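PDB 3R72: odorant binding protein ASP5 from Apis mellifera, which probably binds and carries small hydrophobic odorant molecules in the antennae of the honeybee. Local coordinates for residues 55-60 and 69-74. Sequence-based numbering, arbitrary orientation.
With NBB (N-butyl-benzenesulfonamide), chain B; NBB (N-butyl-benzenesulfonamide), chain C.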
loop_
_atom_site.group_PDB
_atom_site.type_symbol
_atom_site.label_atom_id
_atom_site.label_comp_id
_atom_site.label_asym_id
_atom_site.label_seq_id
_atom_site.Cartn_x
_atom_site.Cartn_y
_atom_site.Cartn_z
ATOM N N LEU A 55 -0.783 -8.322 3.530
ATOM C CA LEU A 55 -2.205 -8.056 3.289
ATOM C C LEU A 55 -2.819 -8.951 2.224
ATOM O O LEU A 55 -4.011 -8.865 1.953
ATOM C CB LEU A 55 -2.422 -6.593 2.910
ATOM C CG LEU A 55 -2.285 -5.663 4.107
ATOM C CD1 LEU A 55 -2.262 -4.217 3.638
ATOM C CD2 LEU A 55 -3.406 -5.913 5.141
ATOM N N ARG A 56 -1.993 -9.778 1.584
ATOM C CA ARG A 56 -2.418 -10.696 0.538
ATOM C C ARG A 56 -2.837 -9.937 -0.740
ATOM O O ARG A 56 -3.522 -10.495 -1.600
ATOM C CB ARG A 56 -3.543 -11.629 1.036
ATOM C CG ARG A 56 -3.387 -12.210 2.446
ATOM C CD ARG A 56 -2.343 -13.294 2.438
ATOM N NE ARG A 56 -2.652 -14.388 1.509
ATOM C CZ ARG A 56 -1.777 -15.322 1.138
ATOM N NH1 ARG A 56 -0.549 -15.299 1.619
ATOM N NH2 ARG A 56 -2.136 -16.269 0.278
ATOM N N THR A 57 -2.393 -8.688 -0.871
ATOM C CA THR A 57 -2.700 -7.885 -2.041
ATOM C C THR A 57 -1.649 -8.033 -3.146
ATOM O O THR A 57 -1.851 -7.545 -4.253
ATOM C CB THR A 57 -2.886 -6.428 -1.630
ATOM O OG1 THR A 57 -1.728 -5.986 -0.926
ATOM C CG2 THR A 57 -4.114 -6.263 -0.764
ATOM N N PHE A 58 -0.546 -8.718 -2.839
ATOM C CA PHE A 58 0.446 -9.107 -3.827
ATOM C C PHE A 58 0.859 -10.525 -3.457
ATOM O O PHE A 58 1.085 -10.814 -2.282
ATOM C CB PHE A 58 1.640 -8.158 -3.797
ATOM C CG PHE A 58 2.613 -8.353 -4.933
ATOM C CD1 PHE A 58 2.432 -7.715 -6.135
ATOM C CD2 PHE A 58 3.708 -9.184 -4.791
ATOM C CE1 PHE A 58 3.342 -7.855 -7.172
ATOM C CE2 PHE A 58 4.624 -9.346 -5.826
ATOM C CZ PHE A 58 4.436 -8.684 -7.022
ATOM N N LYS A 59 0.952 -11.396 -4.450
ATOM C CA LYS A 59 1.228 -12.802 -4.218
ATOM C C LYS A 59 1.777 -13.415 -5.496
ATOM O O LYS A 59 1.247 -13.143 -6.575
ATOM C CB LYS A 59 -0.083 -13.498 -3.812
ATOM C CG LYS A 59 0.013 -14.985 -3.590
ATOM C CD LYS A 59 -1.301 -15.548 -3.052
ATOM C CE LYS A 59 -2.405 -15.597 -4.101
ATOM N NZ LYS A 59 -3.612 -16.333 -3.599
ATOM N N ASN A 60 2.809 -14.252 -5.386
ATOM C CA ASN A 60 3.373 -14.940 -6.544
ATOM C C ASN A 60 3.698 -14.031 -7.714
ATOM O O ASN A 60 3.418 -14.351 -8.865
ATOM C CB ASN A 60 2.445 -16.058 -7.014
ATOM C CG ASN A 60 2.327 -17.159 -6.008
ATOM O OD1 ASN A 60 3.288 -17.480 -5.301
ATOM N ND2 ASN A 60 1.157 -17.783 -5.951
ATOM N N VAL A 69 -9.464 -4.890 -3.514
ATOM C CA VAL A 69 -10.819 -4.367 -3.330
ATOM C C VAL A 69 -11.431 -4.840 -2.003
ATOM O O VAL A 69 -12.027 -4.049 -1.279
ATOM C CB VAL A 69 -11.717 -4.686 -4.553
ATOM C CG1 VAL A 69 -13.167 -4.324 -4.281
ATOM C CG2 VAL A 69 -11.183 -3.945 -5.790
ATOM N N LYS A 70 -11.257 -6.107 -1.656
ATOM C CA LYS A 70 -11.745 -6.596 -0.373
ATOM C C LYS A 70 -11.112 -5.856 0.792
ATOM O O LYS A 70 -11.808 -5.509 1.750
ATOM C CB LYS A 70 -11.502 -8.097 -0.234
ATOM C CG LYS A 70 -12.521 -8.952 -0.981
ATOM C CD LYS A 70 -12.555 -10.401 -0.472
ATOM C CE LYS A 70 -11.795 -11.385 -1.351
ATOM N NZ LYS A 70 -10.473 -10.940 -1.816
ATOM N N GLN A 71 -9.806 -5.604 0.731
ATOM C CA GLN A 71 -9.126 -4.902 1.816
ATOM C C GLN A 71 -9.630 -3.480 1.950
ATOM O O GLN A 71 -9.842 -3.000 3.065
ATOM C CB GLN A 71 -7.610 -4.926 1.636
ATOM C CG GLN A 71 -6.992 -6.297 1.876
ATOM C CD GLN A 71 -6.932 -6.701 3.351
ATOM O OE1 GLN A 71 -7.401 -5.998 4.230
ATOM N NE2 GLN A 71 -6.258 -7.805 3.624
ATOM N N LEU A 72 -9.828 -2.779 0.838
ATOM C CA LEU A 72 -10.319 -1.415 0.944
ATOM C C LEU A 72 -11.754 -1.410 1.508
ATOM O O LEU A 72 -12.093 -0.539 2.305
ATOM C CB LEU A 72 -10.125 -0.638 -0.348
ATOM C CG LEU A 72 -11.070 -0.826 -1.519
ATOM C CD1 LEU A 72 -12.375 -0.046 -1.302
ATOM C CD2 LEU A 72 -10.395 -0.429 -2.823
ATOM N N GLU A 73 -12.562 -2.407 1.158
ATOM C CA GLU A 73 -13.920 -2.516 1.696
ATOM C C GLU A 73 -13.940 -2.749 3.206
ATOM O O GLU A 73 -14.831 -2.257 3.887
ATOM C CB GLU A 73 -14.709 -3.622 0.986
ATOM C CG GLU A 73 -15.048 -3.260 -0.464
ATOM C CD GLU A 73 -15.566 -4.426 -1.312
ATOM O OE1 GLU A 73 -15.281 -5.593 -0.970
ATOM O OE2 GLU A 73 -16.223 -4.176 -2.352
ATOM N N ILE A 74 -12.958 -3.485 3.721
ATOM C CA ILE A 74 -12.889 -3.795 5.152
ATOM C C ILE A 74 -12.131 -2.752 5.972
ATOM O O ILE A 74 -12.175 -2.801 7.205
ATOM C CB ILE A 74 -12.237 -5.180 5.406
ATOM C CG1 ILE A 74 -12.523 -5.649 6.829
ATOM C CG2 ILE A 74 -10.740 -5.128 5.202
ATOM C CD1 ILE A 74 -13.954 -5.839 7.091
HETATM O O1S NBB B . -2.151 -3.143 -0.717
HETATM S S NBB B . -2.449 -2.116 0.213
HETATM O O2S NBB B . -1.692 -2.144 1.434
HETATM N N10 NBB B . -4.003 -2.255 0.568
HETATM C C11 NBB B . -5.000 -2.257 -0.482
HETATM C C12 NBB B . -6.275 -1.555 -0.054
HETATM C C13 NBB B . -6.123 -0.042 0.110
HETATM C C14 NBB B . -5.969 0.635 -1.235
HETATM C C4 NBB B . -2.235 -0.663 -0.516
HETATM C C5 NBB B . -2.432 0.499 0.234
HETATM C C6 NBB B . -2.269 1.766 -0.344
HETATM C C1 NBB B . -1.905 1.903 -1.674
HETATM C C2 NBB B . -1.685 0.772 -2.424
HETATM C C3 NBB B . -1.849 -0.493 -1.863
HETATM O O1S NBB C . -3.739 0.290 4.017
HETATM S S NBB C . -4.887 -0.567 4.125
HETATM O O2S NBB C . -5.026 -1.490 3.036
HETATM N N10 NBB C . -6.185 0.365 4.148
HETATM C C11 NBB C . -6.321 1.414 5.143
HETATM C C12 NBB C . -7.263 2.512 4.670
HETATM C C13 NBB C . -7.695 3.422 5.810
HETATM C C14 NBB C . -6.559 4.286 6.299
HETATM C C4 NBB C . -4.849 -1.411 5.513
HETATM C C5 NBB C . -5.309 -2.734 5.582
HETATM C C6 NBB C . -5.287 -3.461 6.775
HETATM C C1 NBB C . -4.821 -2.854 7.933
HETATM C C2 NBB C . -4.369 -1.546 7.883
HETATM C C3 NBB C . -4.380 -0.831 6.687
#
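Gln71 reaches out from helix 65-75 and gives its amide hydrogen to the backbone of Leu55. Its NE2 lies 3.0 Å from Leu55 O, but the N-H...O angle of 141° and the 24° tilt of the acceptor out of the amide plane show a bent bond. A bend at chi2 turns the Gln71 amide so that it also runs beside the Leu55 side chain, with NE2 3.7 Å from CD2. Nearer the backbone, Gln71 CG meets the methyl CG2 of Thr57 at 3.9 Å, the two side chains crossing at about a right angle. The contact is small, burying 132 Å² in all.

The tight part faces the ligand pocket, where both Leu55 and Thr57 are buried. The two methyls of Leu55 are divided between two n-butyl-benzenesulfonamide molecules: CD1 approaches O2S of the chain B ligand at 3.1 Å, while CD2 packs at 3.5 Å on ring atom C6 of the chain C ligand. With chi1 of Thr57 at 55°, OG1 sits between the backbone N and the carbonyl carbon, 2.9 Å from O1S of the chain B ligand; Met52 O is a second acceptor within its reach. Leu72 CB packs against the butyl carbon C12 of that ligand at 4.0 Å.

The other side is loose. Gln71 is partly exposed, and exposed Arg56, at positive phi in the Schellman motif that ends helix 42-54, turns its guanidinium away from residues 69-74.

The contact thus joins the residues that follow helix 42-54 to helix 65-75 along one side of the pocket in the helical PBP/GOBP fold. Leu72 packs against helix 81-91, and the chain runs on from Thr57 into the two-stranded antiparallel sheet of 58-59 and 62-63.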